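Local coordinates for aldehyde dehydrogenase (Bartonella henselae, PDB 3I44), which probably oxidises aldehydes to carboxylic acids with a nicotinamide dinucleotide as hydride acceptor, as other aldehyde dehydrogenases do, at residues 160-172 / 238-250. The protein carries 1 engineered substitution. Sequence-based numbering, arbitrary orientation.
Sequences DAIGVVGLITPWN and HPDLEMISFTGST. Engineered in segment 238-250: Glu242 (natural residue Gly).
Ile244 CD1 and Leu241 CD1 close over the bare CA of Gly166 where strands 164-168 and 243-247 run parallel, as in a Rossmann-type dinucleotide-binding domain. Gly166 N gives a nearly straight hydrogen bond to Met243 O (2.9 Å, 178° at the hydrogen), and Ser245 N returns one to Gly166 O (2.8 Å). The lack of a side chain lets Ile244 CD1 come to 3.7 Å from Gly166 CA. Beyond it, branched Ile168 holds CG2 anti to its own N, bringing this methyl obliquely to Phe246 CD1 at 3.6 Å. At the other end, branched Val164 presents CG1 crosswise to Leu241 CD2, also at 3.6 Å, both residues buried. On the opposite sheet face from Ile168, small Ser245 packs its CB beside Leu167 CD2 (3.8 Å); its OG is hydrogen-bonded to Lys181 NZ, which Thr247 OG1 shares.

The looser part is the side chain of Glu242, an engineered residue at the partly exposed subunit interface. Its N is hydrogen-bonded to Val164 O (2.9 Å), but the bent chain carries OE2 to salt bridges with Arg476 and Arg451 of the second subunit.

Helix 174-188 lies over Leu167 and Thr169, strand 191-195 pairs with 164-168 on its other edge, and strand 266-270 continues the sheet beyond 243-247.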
# COMPACT_ATOMS: atom_id res chain seq x y z
N ASP A 160 5.76 -4.50 14.38
CA ASP A 160 6.66 -3.43 14.86
C ASP A 160 6.13 -2.03 14.44
O ASP A 160 5.67 -1.85 13.31
CB ASP A 160 8.04 -3.55 14.19
CG ASP A 160 8.91 -4.69 14.76
OD1 ASP A 160 8.93 -4.89 15.98
OD2 ASP A 160 9.63 -5.31 13.93
N ALA A 161 6.24 -1.06 15.33
CA ALA A 161 5.98 0.33 14.96
C ALA A 161 6.65 0.66 13.61
O ALA A 161 7.85 0.47 13.46
CB ALA A 161 6.49 1.27 16.05
N ILE A 162 5.88 1.16 12.64
CA ILE A 162 6.45 1.49 11.32
C ILE A 162 7.54 2.57 11.46
O ILE A 162 8.53 2.57 10.70
CB ILE A 162 5.35 1.86 10.27
CG1 ILE A 162 5.92 1.70 8.85
CG2 ILE A 162 4.79 3.27 10.51
CD1 ILE A 162 4.85 1.64 7.67
N GLY A 163 7.40 3.45 12.45
CA GLY A 163 8.39 4.50 12.70
C GLY A 163 7.77 5.86 12.97
O GLY A 163 6.73 5.97 13.61
N VAL A 164 8.44 6.92 12.47
CA VAL A 164 7.99 8.27 12.63
C VAL A 164 7.09 8.53 11.44
O VAL A 164 7.46 8.26 10.33
CB VAL A 164 9.15 9.29 12.68
CG1 VAL A 164 8.62 10.66 13.05
CG2 VAL A 164 10.24 8.89 13.69
N VAL A 165 5.88 9.05 11.68
CA VAL A 165 4.88 9.18 10.64
C VAL A 165 4.37 10.58 10.49
O VAL A 165 4.35 11.39 11.43
CB VAL A 165 3.72 8.19 10.89
CG1 VAL A 165 4.31 6.77 11.04
CG2 VAL A 165 2.92 8.56 12.16
N GLY A 166 3.93 10.86 9.26
CA GLY A 166 3.27 12.12 8.90
C GLY A 166 1.78 11.97 8.75
O GLY A 166 1.29 11.07 8.07
N LEU A 167 1.04 12.86 9.41
CA LEU A 167 -0.42 12.83 9.46
C LEU A 167 -0.96 14.13 8.92
O LEU A 167 -0.58 15.19 9.39
CB LEU A 167 -0.91 12.61 10.89
CG LEU A 167 -0.31 11.43 11.69
CD1 LEU A 167 -0.97 11.28 13.05
CD2 LEU A 167 -0.43 10.10 10.87
N ILE A 168 -1.87 14.05 7.94
CA ILE A 168 -2.43 15.26 7.32
C ILE A 168 -3.93 15.15 7.25
O ILE A 168 -4.45 14.16 6.71
CB ILE A 168 -1.86 15.51 5.90
CG1 ILE A 168 -0.36 15.76 5.96
CG2 ILE A 168 -2.60 16.70 5.19
CD1 ILE A 168 0.33 15.77 4.58
N THR A 169 -4.61 16.12 7.84
CA THR A 169 -6.05 16.01 8.02
C THR A 169 -6.76 17.22 7.40
O THR A 169 -6.18 18.29 7.31
CB THR A 169 -6.40 15.92 9.51
OG1 THR A 169 -5.81 17.02 10.19
CG2 THR A 169 -5.89 14.62 10.13
N PRO A 170 -8.03 17.06 7.02
CA PRO A 170 -8.78 18.14 6.38
C PRO A 170 -9.70 18.87 7.38
O PRO A 170 -9.57 18.70 8.60
CB PRO A 170 -9.56 17.38 5.33
CG PRO A 170 -9.91 16.10 6.02
CD PRO A 170 -8.84 15.83 7.05
N TRP A 171 -10.64 19.66 6.83
CA TRP A 171 -11.50 20.59 7.60
C TRP A 171 -12.94 20.13 7.80
O TRP A 171 -13.68 20.76 8.55
CB TRP A 171 -11.53 21.96 6.88
CG TRP A 171 -11.80 21.82 5.43
CD1 TRP A 171 -10.87 21.72 4.44
CD2 TRP A 171 -13.07 21.66 4.80
NE1 TRP A 171 -11.48 21.56 3.23
CE2 TRP A 171 -12.84 21.52 3.42
CE3 TRP A 171 -14.39 21.67 5.26
CZ2 TRP A 171 -13.86 21.38 2.50
CZ3 TRP A 171 -15.40 21.52 4.37
CH2 TRP A 171 -15.14 21.38 2.99
N ASN A 172 -13.38 19.11 7.07
CA ASN A 172 -14.80 18.78 7.01
C ASN A 172 -15.33 17.95 8.17
O ASN A 172 -16.48 18.13 8.55
CB ASN A 172 -15.18 18.16 5.66
CG ASN A 172 -14.51 16.82 5.39
OD1 ASN A 172 -13.33 16.65 5.69
ND2 ASN A 172 -15.24 15.90 4.78
N HIS A 238 9.83 13.77 3.02
CA HIS A 238 10.91 13.84 3.99
C HIS A 238 11.52 12.45 4.25
O HIS A 238 10.80 11.47 4.46
CB HIS A 238 10.43 14.47 5.29
CG HIS A 238 11.53 15.01 6.15
ND1 HIS A 238 12.35 14.19 6.89
CD2 HIS A 238 11.95 16.27 6.36
CE1 HIS A 238 13.23 14.93 7.53
NE2 HIS A 238 13.01 16.20 7.23
N PRO A 239 12.85 12.35 4.25
CA PRO A 239 13.47 11.03 4.37
C PRO A 239 13.35 10.38 5.77
O PRO A 239 13.47 9.17 5.87
CB PRO A 239 14.94 11.28 3.99
CG PRO A 239 15.18 12.74 4.30
CD PRO A 239 13.84 13.44 4.04
N ASP A 240 13.08 11.16 6.82
CA ASP A 240 12.95 10.61 8.18
C ASP A 240 11.52 10.19 8.56
O ASP A 240 11.29 9.80 9.71
CB ASP A 240 13.44 11.60 9.22
CG ASP A 240 14.95 11.83 9.16
OD1 ASP A 240 15.69 10.95 8.71
OD2 ASP A 240 15.39 12.90 9.57
N LEU A 241 10.56 10.29 7.64
CA LEU A 241 9.23 9.73 7.89
C LEU A 241 9.08 8.43 7.13
O LEU A 241 9.49 8.32 5.97
CB LEU A 241 8.11 10.70 7.51
CG LEU A 241 8.10 12.05 8.22
CD1 LEU A 241 6.88 12.91 7.69
CD2 LEU A 241 8.10 11.90 9.73
N GLU A 242 8.51 7.43 7.77
CA GLU A 242 8.38 6.15 7.10
C GLU A 242 6.97 5.91 6.52
O GLU A 242 6.74 4.99 5.73
CB GLU A 242 8.93 5.05 8.00
CG GLU A 242 10.29 4.43 7.37
CD GLU A 242 9.91 3.19 6.61
OE1 GLU A 242 9.68 3.22 5.35
OE2 GLU A 242 9.70 2.19 7.36
N MET A 243 6.05 6.80 6.85
CA MET A 243 4.67 6.67 6.40
C MET A 243 3.97 8.00 6.40
O MET A 243 4.24 8.84 7.25
CB MET A 243 3.91 5.73 7.34
CG MET A 243 2.40 5.78 7.19
SD MET A 243 1.73 4.55 8.21
CE MET A 243 -0.07 4.76 7.91
N ILE A 244 3.06 8.17 5.44
CA ILE A 244 2.17 9.31 5.41
C ILE A 244 0.73 8.81 5.40
O ILE A 244 0.37 8.01 4.51
CB ILE A 244 2.33 10.16 4.16
CG1 ILE A 244 3.67 10.85 4.19
CG2 ILE A 244 1.24 11.28 4.12
CD1 ILE A 244 3.80 11.88 5.26
N SER A 245 -0.06 9.29 6.37
CA SER A 245 -1.51 9.08 6.39
C SER A 245 -2.20 10.37 6.00
O SER A 245 -2.10 11.35 6.71
CB SER A 245 -1.99 8.60 7.76
OG SER A 245 -3.36 8.28 7.66
N PHE A 246 -2.92 10.34 4.89
CA PHE A 246 -3.52 11.54 4.34
C PHE A 246 -5.02 11.37 4.06
O PHE A 246 -5.44 10.40 3.48
CB PHE A 246 -2.79 11.96 3.04
CG PHE A 246 -3.46 13.08 2.29
CD1 PHE A 246 -3.10 14.39 2.52
CD2 PHE A 246 -4.43 12.81 1.35
CE1 PHE A 246 -3.72 15.42 1.82
CE2 PHE A 246 -5.04 13.82 0.65
CZ PHE A 246 -4.70 15.13 0.91
N THR A 247 -5.80 12.33 4.53
CA THR A 247 -7.22 12.42 4.21
C THR A 247 -7.45 13.77 3.53
O THR A 247 -7.03 14.80 4.04
CB THR A 247 -8.06 12.33 5.49
OG1 THR A 247 -7.82 11.06 6.11
CG2 THR A 247 -9.55 12.49 5.20
N GLY A 248 -8.07 13.74 2.36
CA GLY A 248 -8.26 14.96 1.56
C GLY A 248 -8.71 14.68 0.14
O GLY A 248 -9.27 13.64 -0.13
N SER A 249 -8.46 15.61 -0.79
CA SER A 249 -8.99 15.48 -2.15
C SER A 249 -8.16 14.46 -2.88
O SER A 249 -6.97 14.28 -2.57
CB SER A 249 -8.93 16.80 -2.92
OG SER A 249 -7.56 17.23 -3.03
N THR A 250 -8.78 13.85 -3.88
CA THR A 250 -8.11 12.91 -4.76
C THR A 250 -6.91 13.57 -5.45
O THR A 250 -5.85 12.94 -5.58
CB THR A 250 -9.14 12.34 -5.79
OG1 THR A 250 -10.12 11.58 -5.08
CG2 THR A 250 -8.49 11.45 -6.83